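PDB 6KHO: tryptophan decarboxylase 1 from Oryza sativa subsp. japonica, which catalyses the pyridoxal 5'-phosphate-dependent decarboxylation of L-tryptophan to tryptamine, and of 5-hydroxy-L-tryptophan to serotonin, in the serotonin pathway of rice. Local coordinates for residues E49-L54 / N466-Y472; G165-G169 / V343-H347; V321-S327 / T339-R344. All blocks are in the same frame, centred on the assembly; numbering follows the deposited sequence.

Interaction 1: E49-L54 / N466-Y472; sequences ESMPVL and NKTGKAY
Leu54 lies over the ring of Tyr472 in a CH-pi contact, where the loop after helix 27-47 crosses the C-terminal end of helix 451-468 in this group II decarboxylase. Methyl CD2 of Leu54 stands 3.7 Å from the centroid of the Tyr472 ring and only 5° off its normal, so it covers the centre of one face. The other methyl, CD1, reaches past the CD1 corner of that ring and lands on CB of Asn466 at 3.6 Å, bridging the tyrosine and the last turn of helix 451-468. Val53 meets the base of the same tyrosine: its CG1, anti to the backbone N (chi1 -178°), packs on Tyr472 CB at 3.4 Å.

Beside this apolar patch runs one direct backbone link, the rather long bond from Val53 N to Gly469 O (3.3 Å), with the donor tilted 33° from the carbonyl plane. Gly469, the first residue past the helix, turns the chain with positive phi, and its bare alpha carbon lets the two segments come to 3.9 Å between CA of Pro52 and CA of Gly469. Waters bridge other polar groups of the two segments. One water accepts from Leu54 N and donates to the carbonyls of Asn466 and Ala471, serving three backbone groups from both segments at once.

Further out, Phe100 meets the Tyr472 ring with its plane steeply inclined, and Gln130 of the second subunit packs on Leu54, placing the contact beside the dimer interface. At the solvent-facing side Lys470 folds back along the loop through bends at chi2 and chi3. Glu49 gives OE1 to His497, while its OE2 is joined to Lys470 NZ through a water 2.7 Å from each of these two atoms.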
# COMPACT_ATOMS: atom_id res chain seq x y z
N GLU A 49 7.18 26.51 -9.51
CA GLU A 49 8.44 26.75 -10.20
C GLU A 49 9.24 27.87 -9.55
O GLU A 49 10.48 27.87 -9.61
CB GLU A 49 8.17 27.08 -11.68
CG GLU A 49 9.44 27.34 -12.50
CD GLU A 49 9.15 27.67 -13.96
OE1 GLU A 49 8.01 27.44 -14.43
OE2 GLU A 49 10.07 28.16 -14.64
N SER A 50 8.56 28.82 -8.92
CA SER A 50 9.18 29.96 -8.26
C SER A 50 9.74 29.61 -6.89
O SER A 50 10.47 30.42 -6.32
CB SER A 50 8.15 31.09 -8.11
OG SER A 50 7.26 30.82 -7.04
N MET A 51 9.41 28.44 -6.36
CA MET A 51 9.96 27.98 -5.10
C MET A 51 11.29 27.27 -5.34
O MET A 51 11.54 26.75 -6.43
CB MET A 51 8.99 27.03 -4.41
CG MET A 51 7.56 27.56 -4.28
SD MET A 51 6.50 26.32 -3.49
CE MET A 51 4.95 27.22 -3.34
N PRO A 52 12.18 27.24 -4.34
CA PRO A 52 13.37 26.39 -4.47
C PRO A 52 12.95 24.92 -4.47
O PRO A 52 12.14 24.50 -3.65
CB PRO A 52 14.20 26.76 -3.23
CG PRO A 52 13.18 27.29 -2.24
CD PRO A 52 12.14 27.98 -3.07
N VAL A 53 13.49 24.15 -5.41
CA VAL A 53 13.12 22.74 -5.51
C VAL A 53 13.38 22.03 -4.19
O VAL A 53 12.51 21.33 -3.65
CB VAL A 53 13.85 22.05 -6.67
CG1 VAL A 53 13.39 20.60 -6.75
CG2 VAL A 53 13.58 22.77 -7.98
N LEU A 54 14.59 22.19 -3.64
CA LEU A 54 14.93 21.63 -2.34
C LEU A 54 14.69 22.67 -1.25
O LEU A 54 14.93 23.86 -1.47
CB LEU A 54 16.38 21.18 -2.29
CG LEU A 54 16.71 19.97 -3.16
CD1 LEU A 54 18.21 19.89 -3.40
CD2 LEU A 54 16.19 18.70 -2.51
N ASN A 466 22.05 22.52 -6.80
CA ASN A 466 20.96 22.35 -5.84
C ASN A 466 20.78 23.57 -4.94
O ASN A 466 19.65 23.92 -4.59
CB ASN A 466 21.19 21.10 -5.00
CG ASN A 466 21.06 19.81 -5.83
OD1 ASN A 466 20.57 19.82 -6.96
ND2 ASN A 466 21.53 18.71 -5.26
N LYS A 467 21.88 24.23 -4.53
CA LYS A 467 21.75 25.42 -3.68
C LYS A 467 21.06 26.56 -4.42
O LYS A 467 20.47 27.44 -3.78
CB LYS A 467 23.12 25.88 -3.17
CG LYS A 467 24.09 26.21 -4.30
CD LYS A 467 25.31 27.03 -3.86
CE LYS A 467 25.97 27.69 -5.06
NZ LYS A 467 25.00 28.55 -5.82
N THR A 468 21.13 26.55 -5.75
CA THR A 468 20.47 27.56 -6.58
C THR A 468 18.96 27.59 -6.36
O THR A 468 18.33 28.66 -6.41
CB THR A 468 20.81 27.26 -8.04
OG1 THR A 468 22.11 27.78 -8.34
CG2 THR A 468 19.83 27.87 -8.97
N GLY A 469 18.34 26.43 -6.12
CA GLY A 469 16.90 26.36 -6.09
C GLY A 469 16.25 26.26 -7.45
O GLY A 469 15.02 26.11 -7.52
N LYS A 470 17.02 26.36 -8.53
CA LYS A 470 16.49 26.21 -9.88
C LYS A 470 16.80 24.83 -10.46
O LYS A 470 16.65 24.63 -11.68
CB LYS A 470 17.04 27.31 -10.79
CG LYS A 470 16.69 28.74 -10.30
CD LYS A 470 15.60 29.38 -11.16
CE LYS A 470 14.21 28.95 -10.71
NZ LYS A 470 13.11 29.67 -11.44
N ALA A 471 17.22 23.89 -9.63
CA ALA A 471 17.47 22.52 -10.05
C ALA A 471 17.44 21.63 -8.82
O ALA A 471 17.68 22.08 -7.70
CB ALA A 471 18.81 22.38 -10.77
N TYR A 472 17.12 20.36 -9.05
CA TYR A 472 17.44 19.29 -8.11
C TYR A 472 18.06 18.18 -8.94
O TYR A 472 17.37 17.56 -9.77
CB TYR A 472 16.22 18.79 -7.36
CG TYR A 472 16.51 17.68 -6.38
CD1 TYR A 472 17.81 17.43 -5.92
CD2 TYR A 472 15.49 16.86 -5.91
CE1 TYR A 472 18.07 16.41 -5.01
CE2 TYR A 472 15.74 15.84 -5.02
CZ TYR A 472 17.03 15.62 -4.57
OH TYR A 472 17.26 14.61 -3.67
O HOH W 1 12.78 26.10 -9.16
O HOH W 2 12.61 28.16 -13.60
O HOH W 3 16.98 23.26 -5.17
O HOH W 4 17.76 25.06 -2.21

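Interaction 2: G165-G169 / V343-H347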
# COMPACT_ATOMS: atom_id res chain seq x y z
N GLY A 165 -7.49 -19.30 -20.62
CA GLY A 165 -6.27 -18.66 -20.13
C GLY A 165 -6.12 -18.77 -18.63
O GLY A 165 -7.08 -18.90 -17.87
N THR A 166 -4.86 -18.73 -18.18
CA THR A 166 -4.52 -18.71 -16.77
C THR A 166 -3.79 -17.43 -16.35
O THR A 166 -3.42 -17.31 -15.18
CB THR A 166 -3.64 -19.92 -16.39
OG1 THR A 166 -2.36 -19.80 -17.03
CG2 THR A 166 -4.29 -21.25 -16.84
N GLY A 167 -3.57 -16.49 -17.27
CA GLY A 167 -2.88 -15.27 -16.93
C GLY A 167 -3.81 -14.26 -16.27
O GLY A 167 -5.03 -14.37 -16.28
N GLY A 168 -3.19 -13.24 -15.67
CA GLY A 168 -3.96 -12.17 -15.07
C GLY A 168 -3.03 -11.21 -14.36
O GLY A 168 -1.81 -11.36 -14.41
N GLY A 169 -3.64 -10.22 -13.72
CA GLY A 169 -2.86 -9.14 -13.14
C GLY A 169 -3.46 -8.64 -11.85
O GLY A 169 -4.56 -9.04 -11.45
N VAL A 343 1.04 -11.83 -14.51
CA VAL A 343 1.61 -13.17 -14.37
C VAL A 343 0.97 -14.08 -15.41
O VAL A 343 -0.19 -13.91 -15.79
CB VAL A 343 1.42 -13.75 -12.95
CG1 VAL A 343 2.05 -12.82 -11.89
CG2 VAL A 343 -0.05 -13.97 -12.63
N ARG A 344 1.74 -15.08 -15.87
CA ARG A 344 1.18 -16.02 -16.83
C ARG A 344 0.30 -17.09 -16.18
O ARG A 344 -0.54 -17.67 -16.87
CB ARG A 344 2.29 -16.66 -17.65
CG ARG A 344 2.64 -15.80 -18.87
CD ARG A 344 3.86 -16.31 -19.60
NE ARG A 344 3.72 -17.71 -19.95
CZ ARG A 344 4.73 -18.56 -20.06
NH1 ARG A 344 5.97 -18.14 -19.82
NH2 ARG A 344 4.51 -19.82 -20.39
N ASP A 345 0.44 -17.32 -14.88
CA ASP A 345 -0.38 -18.32 -14.18
C ASP A 345 -0.77 -17.79 -12.81
O ASP A 345 -0.02 -17.94 -11.84
CB ASP A 345 0.36 -19.65 -14.07
CG ASP A 345 -0.55 -20.78 -13.63
OD1 ASP A 345 -1.70 -20.48 -13.24
OD2 ASP A 345 -0.13 -21.95 -13.67
N THR A 346 -1.97 -17.21 -12.70
CA THR A 346 -2.38 -16.65 -11.41
C THR A 346 -2.45 -17.73 -10.34
O THR A 346 -2.20 -17.44 -9.16
CB THR A 346 -3.71 -15.93 -11.55
OG1 THR A 346 -4.75 -16.88 -11.78
CG2 THR A 346 -3.64 -14.97 -12.72
N HIS A 347 -2.75 -18.97 -10.72
CA HIS A 347 -2.82 -20.06 -9.75
C HIS A 347 -1.51 -20.22 -8.97
O HIS A 347 -1.53 -20.61 -7.79
CB HIS A 347 -3.18 -21.36 -10.49
CG HIS A 347 -3.44 -22.53 -9.59
ND1 HIS A 347 -4.36 -22.50 -8.56
CD2 HIS A 347 -2.91 -23.78 -9.58
CE1 HIS A 347 -4.38 -23.67 -7.95
NE2 HIS A 347 -3.52 -24.47 -8.56
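Thr166 and Arg344 are joined by a short bond in which the threonine hydroxyl OG1 donates to the carbonyl O of Arg344 (2.8 Å), lying in the plane of that carbonyl. Placing OG1 between the backbone N and the carbonyl carbon (chi1 67°) turns the hydroxyl to this acceptor. The carbonyl of the same threonine takes the N-H of Thr346 at 2.9 Å between Thr346 N and Thr166 O, nearly straight at 166°. Two residues further on, Gly168 and Val343 form an antiparallel hydrogen-bonded pair, each N-H meeting the other's carbonyl.

Asp345 stands at the N-cap of helix 346-353, its OD1 accepting a weak bond from His347 N while also touching CB of Thr166. Around the polar links the packing is close: Thr346 CG2 packs 3.4 Å from Gly168 N, over the bare glycine backbone, and Gly167 CA sits 3.2 Å from Val343 O. Glycines thus let the helix start press against the strand. Gly167 O accepts a hydrogen bond from Asn158 ND2. The whole is a strand-to-helix junction at the outer edge of the mixed seven-stranded sheet of the large domain of fold-type I PLP enzymes.

Interaction 3: V321-S327 / T339-R344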
# COMPACT_ATOMS: atom_id res chain seq x y z
N VAL A 321 8.64 -15.27 -19.97
CA VAL A 321 8.91 -15.05 -18.55
C VAL A 321 7.65 -15.38 -17.76
O VAL A 321 6.58 -15.60 -18.31
CB VAL A 321 9.39 -13.61 -18.26
CG1 VAL A 321 10.60 -13.27 -19.11
CG2 VAL A 321 8.27 -12.61 -18.48
N ASP A 322 7.79 -15.44 -16.44
CA ASP A 322 6.66 -15.79 -15.59
C ASP A 322 5.84 -14.58 -15.14
O ASP A 322 4.64 -14.72 -14.89
CB ASP A 322 7.15 -16.56 -14.37
CG ASP A 322 7.71 -17.91 -14.76
OD1 ASP A 322 6.90 -18.81 -15.03
OD2 ASP A 322 8.94 -18.05 -14.83
N SER A 323 6.47 -13.42 -15.04
CA SER A 323 5.80 -12.26 -14.48
C SER A 323 6.54 -11.00 -14.91
O SER A 323 7.73 -11.04 -15.22
CB SER A 323 5.72 -12.35 -12.96
OG SER A 323 7.01 -12.48 -12.40
N ILE A 324 5.81 -9.89 -14.92
CA ILE A 324 6.37 -8.59 -15.31
C ILE A 324 5.58 -7.52 -14.56
O ILE A 324 4.36 -7.63 -14.39
CB ILE A 324 6.32 -8.37 -16.84
CG1 ILE A 324 6.80 -6.96 -17.21
CG2 ILE A 324 4.92 -8.57 -17.38
CD1 ILE A 324 7.18 -6.79 -18.69
N SER A 325 6.29 -6.51 -14.06
CA SER A 325 5.66 -5.39 -13.38
C SER A 325 6.17 -4.09 -13.96
O SER A 325 7.30 -4.00 -14.44
CB SER A 325 5.91 -5.43 -11.86
OG SER A 325 7.30 -5.45 -11.56
N MET A 326 5.30 -3.07 -13.93
CA MET A 326 5.68 -1.71 -14.25
C MET A 326 4.78 -0.77 -13.46
O MET A 326 3.72 -1.16 -12.97
CB MET A 326 5.58 -1.43 -15.76
CG MET A 326 4.30 -1.91 -16.36
SD MET A 326 3.10 -0.58 -16.44
CE MET A 326 3.52 -0.01 -18.07
N SER A 327 5.23 0.47 -13.31
CA SER A 327 4.56 1.43 -12.45
C SER A 327 4.03 2.60 -13.26
O SER A 327 4.81 3.47 -13.69
CB SER A 327 5.49 1.93 -11.35
OG SER A 327 5.78 0.87 -10.45
N THR A 339 1.27 0.31 -9.13
CA THR A 339 2.18 -0.62 -9.80
C THR A 339 1.36 -1.79 -10.32
O THR A 339 0.56 -2.35 -9.57
CB THR A 339 3.28 -1.13 -8.86
OG1 THR A 339 4.02 -0.02 -8.35
CG2 THR A 339 4.24 -2.08 -9.61
N CYS A 340 1.56 -2.15 -11.58
CA CYS A 340 0.80 -3.22 -12.22
C CYS A 340 1.67 -4.46 -12.34
O CYS A 340 2.77 -4.38 -12.89
CB CYS A 340 0.31 -2.77 -13.60
SG CYS A 340 -0.85 -1.37 -13.44
N LEU A 341 1.18 -5.59 -11.83
CA LEU A 341 1.86 -6.87 -11.93
C LEU A 341 1.05 -7.80 -12.83
O LEU A 341 -0.15 -7.96 -12.61
CB LEU A 341 2.04 -7.51 -10.55
CG LEU A 341 2.40 -9.00 -10.56
CD1 LEU A 341 3.81 -9.20 -11.15
CD2 LEU A 341 2.31 -9.57 -9.16
N TYR A 342 1.71 -8.42 -13.80
CA TYR A 342 1.09 -9.40 -14.69
C TYR A 342 1.81 -10.74 -14.54
O TYR A 342 3.03 -10.77 -14.44
CB TYR A 342 1.18 -8.96 -16.16
CG TYR A 342 0.42 -7.69 -16.47
CD1 TYR A 342 1.03 -6.45 -16.34
CD2 TYR A 342 -0.92 -7.73 -16.87
CE1 TYR A 342 0.33 -5.27 -16.62
CE2 TYR A 342 -1.63 -6.56 -17.16
CZ TYR A 342 -0.99 -5.34 -17.03
OH TYR A 342 -1.68 -4.17 -17.30
N VAL A 343 1.04 -11.83 -14.51
CA VAL A 343 1.61 -13.17 -14.37
C VAL A 343 0.97 -14.08 -15.41
O VAL A 343 -0.19 -13.91 -15.79
CB VAL A 343 1.42 -13.75 -12.95
CG1 VAL A 343 2.05 -12.82 -11.89
CG2 VAL A 343 -0.05 -13.97 -12.63
N ARG A 344 1.74 -15.08 -15.87
CA ARG A 344 1.18 -16.02 -16.83
C ARG A 344 0.30 -17.09 -16.18
O ARG A 344 -0.54 -17.67 -16.87
CB ARG A 344 2.29 -16.66 -17.65
CG ARG A 344 2.64 -15.80 -18.87
CD ARG A 344 3.86 -16.31 -19.60
NE ARG A 344 3.72 -17.71 -19.95
CZ ARG A 344 4.73 -18.56 -20.06
NH1 ARG A 344 5.97 -18.14 -19.82
NH2 ARG A 344 4.51 -19.82 -20.39
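Ile324 and Tyr342 exchange backbone bonds in an antiparallel pair in the mixed sheet of the fold-type I PLP domain, where strand 339-343 runs against strand 323-326 at 168°. Tyr342 N reaches Ile324 O at 2.8 Å, and Ile324 N returns the bond to Tyr342 O. Met326 and Cys340 repeat the exchange at the next hydrogen-bonded pair, which satisfies all four of their backbone donors and acceptors. Ser325-Leu341 between them and Ser323-Val343 beyond Ile324-Tyr342 are non-hydrogen-bonded pairs, and their CA-H groups lean on neighbouring carbonyls, as with Ser323 CA at 3.1 Å from Tyr342 O.

The serine hydroxyls look to the next strand. Ser323 OG is bonded to His296 ND1 and Trp294 NE1, and Ser325 OG to His296 NE2, so the two serines hold both nitrogens of one imidazole and fix its rotation. On the other face Ile324 CG2 meets Tyr342 CB at 4.0 Å; the tyrosine hydroxyl is bonded to Leu143 O on helix 133-149, which covers this side with Leu146 against Met326 and Cys340.

Past the strand end, Arg344 N binds Asp322 O at 3.1 Å. The arginine chain bends at chi3 (54°) to bring NH1 within 3.0 Å of Val321 O, above that carbonyl's plane rather than in it. Asp322 OD2 accepts from Val295 N, while its other oxygen, OD1, is 4.9 Å from Arg344 NH1, too far for a salt bridge.

The opposite end leads to the cofactor. Thr175, which binds pyridoxal 5'-phosphate, touches Ser327 and Thr339, and the side chain of Lys330, the cofactor-attachment lysine, not linked here, is about 4 Å from that of Ser327. Thr339 OG1 also has a weak hydrogen bond with Gly173 O. Ser327 OG and Thr339 OG1 share a hydrogen bond of 2.9 Å.

From the N terminus, the loop after helix 27-47 is the first segment met along the chain, and its partner lies 412 residues on: interaction 1 closes a loop holding the other two. Within it, segment 165-169 leads into strand 168-172, paired with 343-347 in interaction 2. Interaction 3 opens later, at 321-327, and closes on the same stretch as interaction 2, its nearest ends twelve residues apart, a hairpin-like connection through the Lys330 region. The two share Val343 and Arg344, so strand 339-343 has 323-326 along one side and 168-172 along the other. Interaction 1, on the opposite side of the chain's centre, ties the loop after helix 27-47 to the end of helix 451-468.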